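Local atomic coordinates of sterol regulatory element-binding protein cleavage-activating protein (Schizosaccharomyces pombe, PDB entry 4YHC), a protein that escorts the transcription-factor precursor Sre1 for processing when sterol or oxygen runs low, here represented by its WD40 domain. Residues Ala79-Pro84 with Val123-Gly128; Gln85-Ser90 with Asn101-Ser106; Ser106-His111 with Leu154-Glu159. The protein carries 9 engineered substitutions. All coordinates share one frame; numbering follows the deposited sequence.

Contact 1. Residues Ala79-Pro84 with Val123-Gly128; sequences AIALDP and VFWMPG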
ATOM      1  N   ALA A  79       2.593   7.462  14.773  1.00 21.88           N
ATOM      2  CA  ALA A  79       2.805   7.073  13.350  1.00 22.97           C
ATOM      3  C   ALA A  79       4.124   6.371  13.190  1.00 19.65           C
ATOM      4  O   ALA A  79       5.033   6.529  14.007  1.00 19.99           O
ATOM      5  CB  ALA A  79       2.822   8.291  12.441  1.00 21.69           C
ATOM      6  N   ILE A  80       4.164   5.556  12.142  1.00 20.65           N
ATOM      7  CA  ILE A  80       5.359   4.886  11.697  1.00 23.84           C
ATOM      8  C   ILE A  80       5.493   5.010  10.207  1.00 19.07           C
ATOM      9  O   ILE A  80       4.495   5.085   9.522  1.00 16.28           O
ATOM     10  CB  ILE A  80       5.344   3.392  12.077  1.00 24.63           C
ATOM     11  CG1 ILE A  80       6.634   2.739  11.583  1.00 32.62           C
ATOM     12  CG2 ILE A  80       4.140   2.648  11.466  1.00 22.31           C
ATOM     13  CD1 ILE A  80       6.718   1.273  11.935  1.00 42.82           C
ATOM     14  N   ALA A  81       6.717   5.047   9.699  1.00 17.09           N
ATOM     15  CA  ALA A  81       6.903   5.034   8.266  1.00 19.25           C
ATOM     16  C   ALA A  81       8.294   4.586   7.927  1.00 23.24           C
ATOM     17  O   ALA A  81       9.214   4.667   8.766  1.00 25.91           O
ATOM     18  CB  ALA A  81       6.579   6.364   7.675  1.00 19.48           C
ATOM     19  N   LEU A  82       8.427   3.970   6.758  1.00 17.02           N
ATOM     20  CA  LEU A  82       9.710   3.488   6.281  1.00 19.09           C
ATOM     21  C   LEU A  82      10.147   4.274   5.134  1.00 21.29           C
ATOM     22  O   LEU A  82       9.298   4.718   4.334  1.00 22.92           O
ATOM     23  CB  LEU A  82       9.578   2.049   5.789  1.00 24.85           C
ATOM     24  CG  LEU A  82       9.376   0.939   6.812  1.00 37.07           C
ATOM     25  CD1 LEU A  82       7.913   0.646   6.940  1.00 39.91           C
ATOM     26  CD2 LEU A  82      10.024  -0.322   6.295  1.00 48.19           C
ATOM     27  N   ASP A  83      11.458   4.417   4.966  1.00 22.65           N
ATOM     28  CA  ASP A  83      11.915   5.057   3.755  1.00 27.57           C
ATOM     29  C   ASP A  83      11.656   4.077   2.566  1.00 19.58           C
ATOM     30  O   ASP A  83      11.460   2.862   2.774  1.00 18.07           O
ATOM     31  CB  ASP A  83      13.387   5.473   3.862  1.00 27.19           C
ATOM     32  CG  ASP A  83      14.359   4.352   3.533  1.00 28.85           C
ATOM     33  OD1 ASP A  83      14.535   3.431   4.349  1.00 28.65           O
ATOM     34  OD2 ASP A  83      14.933   4.407   2.439  1.00 30.06           O
ATOM     35  N   PRO A  84      11.666   4.600   1.346  1.00 21.38           N
ATOM     36  CA  PRO A  84      11.323   3.764   0.222  1.00 21.72           C
ATOM     37  C   PRO A  84      12.241   2.605  -0.037  1.00 20.18           C
ATOM     38  O   PRO A  84      11.796   1.645  -0.598  1.00 23.44           O
ATOM     39  CB  PRO A  84      11.308   4.746  -0.986  1.00 36.39           C
ATOM     40  CG  PRO A  84      11.359   6.108  -0.427  1.00 32.12           C
ATOM     41  CD  PRO A  84      11.942   5.992   0.941  1.00 22.60           C
ATOM     42  N   VAL A 123       2.629  10.075   7.908  1.00 20.89           N
ATOM     43  CA  VAL A 123       4.013  10.436   7.634  1.00 15.79           C
ATOM     44  C   VAL A 123       4.584   9.758   6.414  1.00 21.73           C
ATOM     45  O   VAL A 123       4.332   8.611   6.245  1.00 23.43           O
ATOM     46  CB  VAL A 123       4.896  10.045   8.828  1.00 24.05           C
ATOM     47  CG1 VAL A 123       6.342  10.386   8.499  1.00 28.96           C
ATOM     48  CG2 VAL A 123       4.460  10.786  10.076  1.00 19.32           C
ATOM     49  N   PHE A 124       5.353  10.454   5.578  1.00 22.72           N
ATOM     50  CA  PHE A 124       5.865   9.900   4.320  1.00 27.89           C
ATOM     51  C   PHE A 124       7.268  10.359   4.184  1.00 27.01           C
ATOM     52  O   PHE A 124       7.532  11.504   4.449  1.00 28.10           O
ATOM     53  CB  PHE A 124       5.239  10.573   3.057  1.00 31.16           C
ATOM     54  CG  PHE A 124       3.807  10.775   3.131  1.00 31.02           C
ATOM     55  CD1 PHE A 124       2.977   9.721   3.112  1.00 34.31           C
ATOM     56  CD2 PHE A 124       3.289  12.053   3.176  1.00 47.11           C
ATOM     57  CE1 PHE A 124       1.631   9.894   3.159  1.00 45.05           C
ATOM     58  CE2 PHE A 124       1.945  12.249   3.246  1.00 47.57           C
ATOM     59  CZ  PHE A 124       1.108  11.163   3.246  1.00 51.36           C
ATOM     60  N   TRP A 125       8.141   9.485   3.726  1.00 21.84           N
ATOM     61  CA  TRP A 125       9.489   9.835   3.282  1.00 19.12           C
ATOM     62  C   TRP A 125       9.526  10.089   1.775  1.00 29.75           C
ATOM     63  O   TRP A 125       8.972   9.297   0.988  1.00 24.61           O
ATOM     64  CB  TRP A 125      10.397   8.647   3.517  1.00 23.83           C
ATOM     65  CG  TRP A 125      10.694   8.298   4.964  1.00 24.26           C
ATOM     66  CD1 TRP A 125       9.822   7.851   5.876  1.00 26.31           C
ATOM     67  CD2 TRP A 125      11.957   8.286   5.580  1.00 20.58           C
ATOM     68  NE1 TRP A 125      10.459   7.535   7.020  1.00 24.01           N
ATOM     69  CE2 TRP A 125      11.786   7.791   6.864  1.00 20.25           C
ATOM     70  CE3 TRP A 125      13.242   8.592   5.144  1.00 22.10           C
ATOM     71  CZ2 TRP A 125      12.858   7.649   7.789  1.00 23.49           C
ATOM     72  CZ3 TRP A 125      14.323   8.405   6.028  1.00 22.91           C
ATOM     73  CH2 TRP A 125      14.121   7.975   7.338  1.00 26.48           C
ATOM     74  N   MET A 126      10.204  11.141   1.352  1.00 24.09           N
ATOM     75  CA  MET A 126      10.384  11.333  -0.066  1.00 28.53           C
ATOM     76  C   MET A 126      11.864  11.612  -0.368  1.00 31.29           C
ATOM     77  O   MET A 126      12.513  12.316   0.368  1.00 33.64           O
ATOM     78  CB  MET A 126       9.515  12.461  -0.566  1.00 25.39           C
ATOM     79  CG  MET A 126       8.009  12.258  -0.178  1.00 29.46           C
ATOM     80  SD  MET A 126       6.990  13.568  -0.823  1.00 39.47           S
ATOM     81  CE  MET A 126       6.624  12.834  -2.375  1.00 46.26           C
ATOM     82  N   PRO A 127      12.365  11.086  -1.466  1.00 31.47           N
ATOM     83  CA  PRO A 127      13.790  11.266  -1.781  1.00 35.85           C
ATOM     84  C   PRO A 127      14.063  12.727  -2.034  1.00 36.60           C
ATOM     85  O   PRO A 127      13.256  13.359  -2.660  1.00 40.71           O
ATOM     86  CB  PRO A 127      14.004  10.435  -3.064  1.00 37.55           C
ATOM     87  CG  PRO A 127      12.630  10.216  -3.654  1.00 42.88           C
ATOM     88  CD  PRO A 127      11.620  10.359  -2.517  1.00 39.52           C
ATOM     89  N   GLY A 128      15.115  13.282  -1.436  1.00 35.22           N
ATOM     90  CA  GLY A 128      15.573  14.628  -1.773  1.00 44.49           C
ATOM     91  C   GLY A 128      16.732  14.560  -2.752  1.00 52.96           C
ATOM     92  O   GLY A 128      16.652  13.914  -3.783  1.00 56.60           O
TER
HETATM   93  O   HOH W   1       2.065   7.206   8.918  1.00 30.89           O
HETATM   94  O   HOH W   2       7.300   6.758   3.779  1.00 26.60           O
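W125 lies against the chain at D83, and this is the tight end of the contact. D83 CB sits over the six-membered ring, 3.7 Å from its centroid and 26° off the normal, a CH-pi contact. The carbonyl carbon of L82 lies above the same face, toward the rim, while A81 CB meets the indole at its edge, 4.0 Å from W125 CD1. CG of W125 stands anti to its own carbonyl carbon (chi1 -69°), which carries the indole across to strand 79-82. P84 CD completes this end at 4.0 Å from W125 CB. The strands themselves stay apart, their axes 6.5 Å from each other at closest and running 22° from parallel. In contrast to the indole packing, water bridges the backbones along the contact: one molecule donates to L82 O at 2.9 Å and accepts from W125 N, and a second links I80 O to V123 N. At the A79-V123 end only small groups meet, A79 CB and V123 CG2 being 3.8 Å apart. W125 NE1 hydrogen-bonds S90 OG, which also bonds A81 O. A leucine in place of W125 would probably leave D83 CB without its ring face and S90 OG without its indole N-H partner. Such first strands line the central channel of a WD40 propeller; these two begin consecutive four-stranded sheets, and F138 of strand 136-144 meets W125 edge-to-face while Y88 of strand 88-92 packs against it.

Contact 2. Residues Gln85-Ser90 with Asn101-Ser106; sequences QGNYVS and NVESPS. Engineered in segment 101-106: S106 (natural residue Cys).
N87 O accepts the backbone N-H of V102 in a short, straight bond, 2.7 Å from V102 N to N87 O with 170° at the hydrogen. Next to it, Y88 and N101 form an antiparallel non-hydrogen-bonded pair whose side chains share one face of the sheet. The two cross obliquely, ring and amide planes 63° apart, with N101 ND2 3.7 Å from Y88 CE1. The other end of that amide works within the turn: N101 OD1 receives S104 N at 2.9 Å, an Asx motif, the donor standing above the carbonyl plane; it probably limits the amide's rotation, with a weak bond from E103 N besides. V102 CG1, anti to its carbonyl carbon (chi1 -72°), presses on V89 CG2 at 3.4 Å, closer than usual for two carbons. G86, whose positive phi suits glycine, brings its O to 3.5 Å from V102 CG2. The poorly ordered carboxylate of E103 reaches back toward N87, with salt bridges to K43 and K65 as its main partners. This is the end of a WD40 blade, where the turn from strand 96-101 to strand 106-112 lies beside the start of strand 88-92, with V102 also touching K65 and L66 of strand 63-68 in the preceding sheet.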
ATOM      1  N   GLN A  85      13.466   2.622   0.494  1.00 23.18           N
ATOM      2  CA  GLN A  85      14.404   1.502   0.331  1.00 23.69           C
ATOM      3  C   GLN A  85      14.384   0.536   1.472  1.00 23.61           C
ATOM      4  O   GLN A  85      15.009  -0.539   1.399  1.00 23.61           O
ATOM      5  CB  GLN A  85      15.846   2.032   0.093  1.00 45.93           C
ATOM      6  CG  GLN A  85      16.060   2.636  -1.291  1.00 56.43           C
ATOM      7  CD  GLN A  85      15.623   1.684  -2.401  1.00 75.87           C
ATOM      8  OE1 GLN A  85      16.185   0.590  -2.563  1.00 87.08           O
ATOM      9  NE2 GLN A  85      14.576   2.073  -3.150  1.00 77.66           N
ATOM     10  N   GLY A  86      13.633   0.842   2.518  1.00 22.65           N
ATOM     11  CA  GLY A  86      13.546  -0.090   3.632  1.00 21.28           C
ATOM     12  C   GLY A  86      14.730  -0.184   4.570  1.00 21.47           C
ATOM     13  O   GLY A  86      14.945  -1.227   5.209  1.00 20.25           O
ATOM     14  N   ASN A  87      15.525   0.878   4.625  1.00 21.07           N
ATOM     15  CA  ASN A  87      16.715   0.913   5.486  1.00 26.13           C
ATOM     16  C   ASN A  87      16.543   1.701   6.755  1.00 24.88           C
ATOM     17  O   ASN A  87      17.300   1.488   7.721  1.00 28.28           O
ATOM     18  CB  ASN A  87      17.917   1.485   4.727  1.00 31.60           C
ATOM     19  CG  ASN A  87      18.268   0.647   3.535  1.00 36.77           C
ATOM     20  OD1 ASN A  87      18.314  -0.555   3.627  1.00 39.96           O
ATOM     21  ND2 ASN A  87      18.390   1.267   2.400  1.00 34.65           N
ATOM     22  N   TYR A  88      15.585   2.625   6.746  1.00 20.90           N
ATOM     23  CA  TYR A  88      15.294   3.467   7.895  1.00 23.33           C
ATOM     24  C   TYR A  88      13.797   3.413   8.266  1.00 24.76           C
ATOM     25  O   TYR A  88      12.915   3.251   7.400  1.00 18.88           O
ATOM     26  CB  TYR A  88      15.701   4.931   7.563  1.00 19.56           C
ATOM     27  CG  TYR A  88      17.131   5.022   7.178  1.00 25.06           C
ATOM     28  CD1 TYR A  88      18.154   4.964   8.151  1.00 32.04           C
ATOM     29  CD2 TYR A  88      17.508   5.103   5.866  1.00 32.97           C
ATOM     30  CE1 TYR A  88      19.496   5.002   7.787  1.00 26.70           C
ATOM     31  CE2 TYR A  88      18.860   5.117   5.502  1.00 35.28           C
ATOM     32  CZ  TYR A  88      19.840   5.055   6.475  1.00 31.88           C
ATOM     33  OH  TYR A  88      21.177   5.078   6.090  1.00 36.88           O
ATOM     34  N   VAL A  89      13.518   3.537   9.539  1.00 20.36           N
ATOM     35  CA  VAL A  89      12.148   3.679  10.030  1.00 19.53           C
ATOM     36  C   VAL A  89      12.063   4.972  10.832  1.00 24.43           C
ATOM     37  O   VAL A  89      13.043   5.312  11.593  1.00 21.01           O
ATOM     38  CB  VAL A  89      11.741   2.494  10.899  1.00 27.16           C
ATOM     39  CG1 VAL A  89      10.260   2.538  11.198  1.00 27.14           C
ATOM     40  CG2 VAL A  89      11.983   1.181  10.177  1.00 29.29           C
ATOM     41  N   SER A  90      10.950   5.698  10.654  1.00 20.06           N
ATOM     42  CA  SER A  90      10.614   6.869  11.470  1.00 20.29           C
ATOM     43  C   SER A  90       9.466   6.550  12.339  1.00 23.55           C
ATOM     44  O   SER A  90       8.427   6.153  11.832  1.00 19.17           O
ATOM     45  CB  SER A  90      10.195   8.099  10.648  1.00 22.69           C
ATOM     46  OG  SER A  90       9.139   7.778   9.744  1.00 25.18           O
ATOM     47  N   ASN A 101      18.034   3.247  12.038  1.00 24.02           N
ATOM     48  CA  ASN A 101      18.670   2.534  10.977  1.00 25.85           C
ATOM     49  C   ASN A 101      18.273   1.097  11.203  1.00 28.71           C
ATOM     50  O   ASN A 101      18.514   0.545  12.295  1.00 29.95           O
ATOM     51  CB  ASN A 101      20.172   2.744  11.084  1.00 25.28           C
ATOM     52  CG  ASN A 101      20.926   2.150   9.925  1.00 36.92           C
ATOM     53  OD1 ASN A 101      20.586   1.098   9.394  1.00 32.65           O
ATOM     54  ND2 ASN A 101      21.940   2.852   9.500  1.00 41.24           N
ATOM     55  N   VAL A 102      17.627   0.453  10.218  1.00 28.50           N
ATOM     56  CA  VAL A 102      17.214  -0.944  10.475  1.00 28.77           C
ATOM     57  C   VAL A 102      18.205  -1.940   9.870  1.00 34.82           C
ATOM     58  O   VAL A 102      18.237  -3.067  10.325  1.00 36.29           O
ATOM     59  CB  VAL A 102      15.768  -1.288  10.070  1.00 32.08           C
ATOM     60  CG1 VAL A 102      14.771  -0.629  11.023  1.00 32.75           C
ATOM     61  CG2 VAL A 102      15.472  -0.873   8.655  1.00 27.41           C
ATOM     62  N   GLU A 103      19.031  -1.488   8.924  1.00 33.49           N
ATOM     63  CA  GLU A 103      20.016  -2.324   8.247  1.00 38.06           C
ATOM     64  C   GLU A 103      21.169  -2.580   9.187  1.00 42.19           C
ATOM     65  O   GLU A 103      21.545  -3.709   9.403  1.00 47.06           O
ATOM     66  CB  GLU A 103      20.471  -1.654   6.921  1.00 70.45           C
ATOM     67  CG  GLU A 103      20.588  -2.596   5.712  1.00 79.25           C
ATOM     68  CD  GLU A 103      19.330  -3.465   5.517  1.00 87.48           C
ATOM     69  OE1 GLU A 103      18.249  -2.945   5.115  1.00 84.41           O
ATOM     70  OE2 GLU A 103      19.390  -4.678   5.810  1.00 93.29           O
ATOM     71  N   SER A 104      21.694  -1.542   9.819  1.00 45.12           N
ATOM     72  CA  SER A 104      22.627  -1.728  10.955  1.00 53.86           C
ATOM     73  C   SER A 104      22.038  -1.100  12.215  1.00 49.06           C
ATOM     74  O   SER A 104      22.229   0.115  12.449  1.00 50.80           O
ATOM     75  CB  SER A 104      24.000  -1.086  10.652  1.00 65.46           C
ATOM     76  OG  SER A 104      24.472  -1.453   9.360  1.00 73.08           O
ATOM     77  N   PRO A 105      21.318  -1.897  13.025  1.00 44.07           N
ATOM     78  CA  PRO A 105      20.385  -1.254  13.945  1.00 41.91           C
ATOM     79  C   PRO A 105      21.008  -0.205  14.872  1.00 41.45           C
ATOM     80  O   PRO A 105      21.941  -0.498  15.618  1.00 41.57           O
ATOM     81  CB  PRO A 105      19.788  -2.404  14.743  1.00 36.34           C
ATOM     82  CG  PRO A 105      20.521  -3.609  14.378  1.00 44.26           C
ATOM     83  CD  PRO A 105      21.221  -3.353  13.077  1.00 49.64           C
ATOM     84  N   SER A 106      20.476   1.001  14.815  1.00 34.83           N
ATOM     85  CA  SER A 106      20.792   2.051  15.776  1.00 36.13           C
ATOM     86  C   SER A 106      19.850   3.239  15.627  1.00 33.12           C
ATOM     87  O   SER A 106      19.212   3.416  14.568  1.00 28.84           O
ATOM     88  CB  SER A 106      22.182   2.542  15.541  1.00 40.07           C
ATOM     89  OG  SER A 106      22.287   3.008  14.244  1.00 46.49           O
TER

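Contact 3. Residues Ser106-His111 with Leu154-Glu159; sequences SLMLQH and LTIEIE. Engineered in segment 106-111: S106 (natural residue Cys).
A classic beta bulge at M108 and L109, two residues facing the single I99 of the neighbouring strand, turns both side chains toward the 154-159 segment. Each takes a different part of it. M108 reaches out with its methyl: the chain leaves with CG beside the backbone N (chi1 -50°), then bends again at chi2 and chi3, so that CE arrives 3.6 Å from the carbonyl O of E157 and 4.1 Å from I156 CG2. The M108 and I156 side chains cross at about a right angle, the thioether end meeting the CG2 branch of the isoleucine. The same methyl lies 4.2 Å from I158 O, so it rests among backbone oxygens as well as on a hydrocarbon surface. In propeller terms this is one blade laid on the next: the outermost strand of the predicted second WD repeat packs on the third strand, 148-156, of the predicted third repeat, at the end where that strand passes into a turn. The contact is modest, 162 Å² in all, and purely van der Waals in character. L109 contributes its CD1, 4.3 Å from L154 CD1, a looser touch between two branched ends. Strand 161-170, the next in that sheet, also reaches L109: A161 touches both L109 and I156, and I163 touches L109.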
ATOM      1  N   SER A 106      20.476   1.001  14.815  1.00 34.83           N
ATOM      2  CA  SER A 106      20.792   2.051  15.776  1.00 36.13           C
ATOM      3  C   SER A 106      19.850   3.239  15.627  1.00 33.12           C
ATOM      4  O   SER A 106      19.212   3.416  14.568  1.00 28.84           O
ATOM      5  CB  SER A 106      22.182   2.542  15.541  1.00 40.07           C
ATOM      6  OG  SER A 106      22.287   3.008  14.244  1.00 46.49           O
ATOM      7  N   LEU A 107      19.823   4.061  16.673  1.00 28.89           N
ATOM      8  CA  LEU A 107      19.073   5.281  16.713  1.00 30.20           C
ATOM      9  C   LEU A 107      19.948   6.315  16.106  1.00 31.69           C
ATOM     10  O   LEU A 107      21.034   6.561  16.595  1.00 34.01           O
ATOM     11  CB  LEU A 107      18.774   5.673  18.142  1.00 32.54           C
ATOM     12  CG  LEU A 107      17.479   6.410  18.532  1.00 35.58           C
ATOM     13  CD1 LEU A 107      17.786   7.414  19.600  1.00 35.65           C
ATOM     14  CD2 LEU A 107      16.661   7.037  17.439  1.00 29.31           C
ATOM     15  N   MET A 108      19.498   6.918  15.032  1.00 27.99           N
ATOM     16  CA  MET A 108      20.306   7.866  14.304  1.00 32.79           C
ATOM     17  C   MET A 108      19.974   9.254  14.818  1.00 37.71           C
ATOM     18  O   MET A 108      20.805  10.156  14.814  1.00 33.22           O
ATOM     19  CB  MET A 108      19.990   7.873  12.802  1.00 28.59           C
ATOM     20  CG  MET A 108      19.969   6.543  12.099  1.00 40.61           C
ATOM     21  SD  MET A 108      21.627   5.863  12.087  1.00 70.88           S
ATOM     22  CE  MET A 108      22.353   6.837  10.783  1.00 60.63           C
ATOM     23  N   LEU A 109      18.732   9.457  15.210  1.00 30.27           N
ATOM     24  CA  LEU A 109      18.300  10.815  15.501  1.00 27.26           C
ATOM     25  C   LEU A 109      17.031  10.779  16.306  1.00 31.47           C
ATOM     26  O   LEU A 109      16.187   9.855  16.169  1.00 31.51           O
ATOM     27  CB  LEU A 109      18.142  11.605  14.192  1.00 28.58           C
ATOM     28  CG  LEU A 109      17.568  13.010  14.220  1.00 35.61           C
ATOM     29  CD1 LEU A 109      18.082  13.798  13.047  1.00 37.26           C
ATOM     30  CD2 LEU A 109      16.052  13.013  14.165  1.00 36.06           C
ATOM     31  N   GLN A 110      16.928  11.764  17.182  1.00 25.14           N
ATOM     32  CA  GLN A 110      15.736  12.018  17.960  1.00 26.37           C
ATOM     33  C   GLN A 110      15.474  13.506  17.925  1.00 31.18           C
ATOM     34  O   GLN A 110      16.398  14.272  18.104  1.00 34.91           O
ATOM     35  CB  GLN A 110      15.947  11.528  19.362  1.00 31.39           C
ATOM     36  CG  GLN A 110      14.810  11.800  20.311  1.00 40.48           C
ATOM     37  CD  GLN A 110      15.110  11.258  21.689  1.00 39.01           C
ATOM     38  OE1 GLN A 110      15.873  10.335  21.812  1.00 44.05           O
ATOM     39  NE2 GLN A 110      14.480  11.806  22.716  1.00 42.25           N
ATOM     40  N   HIS A 111      14.214  13.916  17.748  1.00 30.17           N
ATOM     41  CA  HIS A 111      13.870  15.314  17.493  1.00 28.93           C
ATOM     42  C   HIS A 111      12.488  15.612  17.996  1.00 35.95           C
ATOM     43  O   HIS A 111      11.549  14.868  17.668  1.00 34.70           O
ATOM     44  CB  HIS A 111      13.909  15.631  16.000  1.00 23.70           C
ATOM     45  CG  HIS A 111      13.794  17.090  15.699  1.00 32.34           C
ATOM     46  ND1 HIS A 111      14.887  17.931  15.701  1.00 33.44           N
ATOM     47  CD2 HIS A 111      12.722  17.857  15.372  1.00 27.42           C
ATOM     48  CE1 HIS A 111      14.493  19.157  15.390  1.00 34.91           C
ATOM     49  NE2 HIS A 111      13.180  19.139  15.199  1.00 37.18           N
ATOM     50  N   LEU A 154      15.841  16.009   6.020  1.00 28.08           N
ATOM     51  CA  LEU A 154      16.534  15.012   6.806  1.00 31.26           C
ATOM     52  C   LEU A 154      17.755  14.608   6.035  1.00 28.68           C
ATOM     53  O   LEU A 154      17.635  14.128   4.911  1.00 34.44           O
ATOM     54  CB  LEU A 154      15.602  13.810   7.036  1.00 26.97           C
ATOM     55  CG  LEU A 154      16.161  12.588   7.724  1.00 27.57           C
ATOM     56  CD1 LEU A 154      16.717  12.901   9.121  1.00 27.02           C
ATOM     57  CD2 LEU A 154      15.063  11.537   7.792  1.00 24.64           C
ATOM     58  N   THR A 155      18.924  14.785   6.631  1.00 25.12           N
ATOM     59  CA  THR A 155      20.149  14.268   6.029  1.00 29.06           C
ATOM     60  C   THR A 155      20.702  13.145   6.860  1.00 36.02           C
ATOM     61  O   THR A 155      20.826  13.252   8.076  1.00 35.08           O
ATOM     62  CB  THR A 155      21.252  15.339   5.854  1.00 34.02           C
ATOM     63  OG1 THR A 155      20.767  16.374   5.012  1.00 35.22           O
ATOM     64  CG2 THR A 155      22.444  14.740   5.141  1.00 35.05           C
ATOM     65  N   ILE A 156      21.084  12.067   6.197  1.00 32.74           N
ATOM     66  CA  ILE A 156      21.588  10.913   6.871  1.00 32.84           C
ATOM     67  C   ILE A 156      22.978  10.601   6.377  1.00 36.36           C
ATOM     68  O   ILE A 156      23.239  10.607   5.172  1.00 41.71           O
ATOM     69  CB  ILE A 156      20.661   9.710   6.646  1.00 35.46           C
ATOM     70  CG1 ILE A 156      19.340   9.974   7.361  1.00 34.37           C
ATOM     71  CG2 ILE A 156      21.315   8.422   7.126  1.00 34.71           C
ATOM     72  CD1 ILE A 156      18.380   8.793   7.298  1.00 34.28           C
ATOM     73  N   GLU A 157      23.865  10.338   7.338  1.00 38.72           N
ATOM     74  CA  GLU A 157      25.227   9.934   7.048  1.00 46.61           C
ATOM     75  C   GLU A 157      25.573   8.645   7.773  1.00 51.83           C
ATOM     76  O   GLU A 157      24.749   8.043   8.432  1.00 57.95           O
ATOM     77  CB  GLU A 157      26.179  11.050   7.445  1.00 57.07           C
ATOM     78  CG  GLU A 157      25.986  12.293   6.616  1.00 69.35           C
ATOM     79  CD  GLU A 157      27.113  13.282   6.782  1.00 89.16           C
ATOM     80  OE1 GLU A 157      26.814  14.456   7.094  1.00 98.12           O
ATOM     81  OE2 GLU A 157      28.293  12.896   6.601  1.00 93.69           O
ATOM     82  N   ILE A 158      26.804   8.197   7.620  1.00 57.61           N
ATOM     83  CA  ILE A 158      27.267   7.010   8.325  1.00 65.62           C
ATOM     84  C   ILE A 158      27.195   7.279   9.840  1.00 69.65           C
ATOM     85  O   ILE A 158      26.588   6.528  10.607  1.00 61.52           O
ATOM     86  CB  ILE A 158      28.720   6.646   7.923  1.00 64.66           C
ATOM     87  CG1 ILE A 158      28.869   6.545   6.382  1.00 62.46           C
ATOM     88  CG2 ILE A 158      29.131   5.347   8.613  1.00 64.58           C
ATOM     89  CD1 ILE A 158      29.458   7.764   5.700  1.00 60.17           C
ATOM     90  N   GLU A 159      27.797   8.393  10.237  1.00 83.80           N
ATOM     91  CA  GLU A 159      27.879   8.806  11.638  1.00 95.39           C
ATOM     92  C   GLU A 159      26.478   8.945  12.227  1.00 96.60           C
ATOM     93  O   GLU A 159      26.077   8.145  13.067  1.00105.53           O
ATOM     94  CB  GLU A 159      28.665  10.123  11.766  1.00100.51           C
ATOM     95  CG  GLU A 159      29.866  10.220  10.830  1.00102.51           C
ATOM     96  CD  GLU A 159      29.493  10.800   9.480  1.00101.83           C
ATOM     97  OE1 GLU A 159      29.565  10.072   8.459  1.00 98.16           O
ATOM     98  OE2 GLU A 159      29.103  11.984   9.455  1.00104.29           O
TER

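Coming from the N terminus, the chain reaches strand 79-82 after the sheet that ends with strand 63-68, and there opens contact 1, not completed until strand 121-127. Before then contact 2 closes, when the turn at 101-106 comes back beside 85-90; its short loop lies within the longer one. Contact 3 opens at S106, which it shares with contact 2, and closes at 154-159, beyond the second half of contact 1, so contacts 1 and 3 cross along the chain. Contact 2 lies within one blade, whereas contacts 1 and 3 join it to the next near the channel and near the rim. W125 packs on L154 and I156, and Y88 OH on I156 CG2, bringing all three together.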